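Local structure of ThiS protein (Escherichia coli, 1ZUD) at residues G15-V18 / H19-L22. The protein carries sulfur as a thiocarboxylate at its C-terminus and donates it for building the thiazole phosphate moiety of thiamine phosphate. Numbering follows the deposited sequence.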
ATOM      1  N   GLY D  15      -7.872  15.747  36.293  1.00 40.95           N
ATOM      2  CA  GLY D  15      -9.236  16.258  36.265  1.00 45.20           C
ATOM      3  C   GLY D  15      -9.667  17.120  35.068  1.00 46.35           C
ATOM      4  O   GLY D  15     -10.714  17.761  35.160  1.00 47.43           O
ATOM      5  N   GLN D  16      -8.899  17.142  33.967  1.00 40.17           N
ATOM      6  CA  GLN D  16      -9.240  17.968  32.784  1.00 39.09           C
ATOM      7  C   GLN D  16     -10.013  17.210  31.723  1.00 32.36           C
ATOM      8  O   GLN D  16      -9.805  16.022  31.529  1.00 32.26           O
ATOM      9  CB  GLN D  16      -8.001  18.485  32.073  1.00 42.48           C
ATOM     10  CG  GLN D  16      -7.167  19.522  32.775  1.00 57.04           C
ATOM     11  CD  GLN D  16      -6.015  19.984  31.874  1.00 57.76           C
ATOM     12  OE1 GLN D  16      -5.108  19.209  31.573  1.00 63.54           O
ATOM     13  NE2 GLN D  16      -6.068  21.239  31.419  1.00 57.78           N
ATOM     14  N   THR D  17     -10.880  17.905  30.983  1.00 31.30           N
ATOM     15  CA  THR D  17     -11.620  17.201  29.934  1.00 26.13           C
ATOM     16  C   THR D  17     -10.768  17.325  28.652  1.00 21.88           C
ATOM     17  O   THR D  17      -9.840  18.106  28.592  1.00 23.55           O
ATOM     18  CB  THR D  17     -12.988  17.851  29.644  1.00 22.18           C
ATOM     19  OG1 THR D  17     -12.758  19.217  29.263  1.00 29.30           O
ATOM     20  CG2 THR D  17     -13.940  17.827  30.937  1.00 27.16           C
ATOM     21  N   VAL D  18     -11.103  16.552  27.644  1.00 25.21           N
ATOM     22  CA  VAL D  18     -10.370  16.668  26.381  1.00 25.62           C
ATOM     23  C   VAL D  18     -10.475  18.089  25.882  1.00 24.15           C
ATOM     24  O   VAL D  18      -9.489  18.667  25.461  1.00 25.90           O
ATOM     25  CB  VAL D  18     -10.942  15.686  25.333  1.00 26.81           C
ATOM     26  CG1 VAL D  18     -10.338  15.971  23.960  1.00 25.68           C
ATOM     27  CG2 VAL D  18     -10.695  14.265  25.811  1.00 23.37           C
ATOM     28  N   HIS D  19     -11.670  18.689  25.981  1.00 24.92           N
ATOM     29  CA  HIS D  19     -11.846  20.060  25.512  1.00 25.54           C
ATOM     30  C   HIS D  19     -10.894  20.989  26.255  1.00 27.22           C
ATOM     31  O   HIS D  19     -10.199  21.810  25.641  1.00 25.05           O
ATOM     32  CB  HIS D  19     -13.323  20.535  25.731  1.00 27.12           C
ATOM     33  CG  HIS D  19     -13.514  22.014  25.608  1.00 26.40           C
ATOM     34  ND1 HIS D  19     -13.710  22.648  24.394  1.00 25.97           N
ATOM     35  CD2 HIS D  19     -13.466  22.997  26.539  1.00 29.43           C
ATOM     36  CE1 HIS D  19     -13.759  23.954  24.584  1.00 26.81           C
ATOM     37  NE2 HIS D  19     -13.612  24.192  25.872  1.00 30.64           N
ATOM     38  N   GLU D  20     -10.840  20.890  27.582  1.00 26.68           N
ATOM     39  CA  GLU D  20      -9.953  21.810  28.316  1.00 27.33           C
ATOM     40  C   GLU D  20      -8.484  21.606  27.937  1.00 24.64           C
ATOM     41  O   GLU D  20      -7.706  22.559  27.826  1.00 26.86           O
ATOM     42  CB  GLU D  20     -10.107  21.611  29.837  1.00 32.88           C
ATOM     43  CG  GLU D  20     -11.574  21.728  30.321  1.00 40.69           C
ATOM     44  CD  GLU D  20     -11.724  21.510  31.843  1.00 50.07           C
ATOM     45  OE1 GLU D  20     -11.404  20.400  32.347  1.00 44.18           O
ATOM     46  OE2 GLU D  20     -12.162  22.461  32.531  1.00 56.75           O
ATOM     47  N   LEU D  21      -8.089  20.349  27.775  1.00 27.83           N
ATOM     48  CA  LEU D  21      -6.708  20.079  27.371  1.00 31.00           C
ATOM     49  C   LEU D  21      -6.420  20.680  25.978  1.00 31.78           C
ATOM     50  O   LEU D  21      -5.383  21.311  25.777  1.00 32.01           O
ATOM     51  CB  LEU D  21      -6.444  18.559  27.325  1.00 32.96           C
ATOM     52  CG  LEU D  21      -5.036  18.189  26.833  1.00 31.51           C
ATOM     53  CD1 LEU D  21      -4.037  18.787  27.799  1.00 32.83           C
ATOM     54  CD2 LEU D  21      -4.848  16.695  26.736  1.00 28.46           C
ATOM     55  N   LEU D  22      -7.325  20.495  25.017  1.00 31.25           N
ATOM     56  CA  LEU D  22      -7.068  21.023  23.663  1.00 32.37           C
ATOM     57  C   LEU D  22      -6.980  22.554  23.732  1.00 29.32           C
ATOM     58  O   LEU D  22      -6.174  23.182  23.035  1.00 29.25           O
ATOM     59  CB  LEU D  22      -8.170  20.557  22.670  1.00 27.73           C
ATOM     60  CG  LEU D  22      -8.229  19.016  22.494  1.00 32.27           C
ATOM     61  CD1 LEU D  22      -9.288  18.638  21.468  1.00 26.59           C
ATOM     62  CD2 LEU D  22      -6.844  18.488  22.052  1.00 31.70           C
TER
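Thr17 and Glu20 grip each other reciprocally at the start of helix 18-24. The hydroxyl OG1 of Thr17 accepts from the backbone N of Glu20 at 3.1 Å, in a nearly straight bond (N-H...O 166°). In return the carboxylate of Glu20 reaches back, and its OE1 takes the backbone N of Thr17 at 2.9 Å through the anti lone pair, the one facing away from OE2. Two torsions set up this exchange: OG1 of Thr17 stands between its own backbone N and carbonyl carbon (chi1 58°), facing the first turn, while CG of Glu20 lies anti to its carbonyl carbon (chi1 -54°), which sends the chain back toward the loop. Together the two bonds draw OG1 of Thr17 to 3.0 Å from CG of Glu20, a tight approach. OE1 of Glu20 also comes within 3.3 Å of CA of Gln16, close beside the incoming loop. Without the carboxylate, as with an alanine at Glu20, the Thr17 amide would probably lose this acceptor and the loop would be less firmly tied to the first turn. Behind the cap, the first helical bonds run from Leu21 N to Thr17 O (3.0 Å) and from Leu22 N to Val18 O (2.9 Å). The side chains of Val18 and Leu22 run alongside each other, CG1 of Val18 against CD1 of Leu22 at 3.8 Å, and face inward: Val18 meets Leu34 and Ile36 of strand 32-36, and Leu22 meets Leu59 of strand 56-61. The reciprocal pair of bonds is a capping box with Thr17 as N-cap, here starting the helix that packs on the mixed sheet of this ubiquitin-like fold.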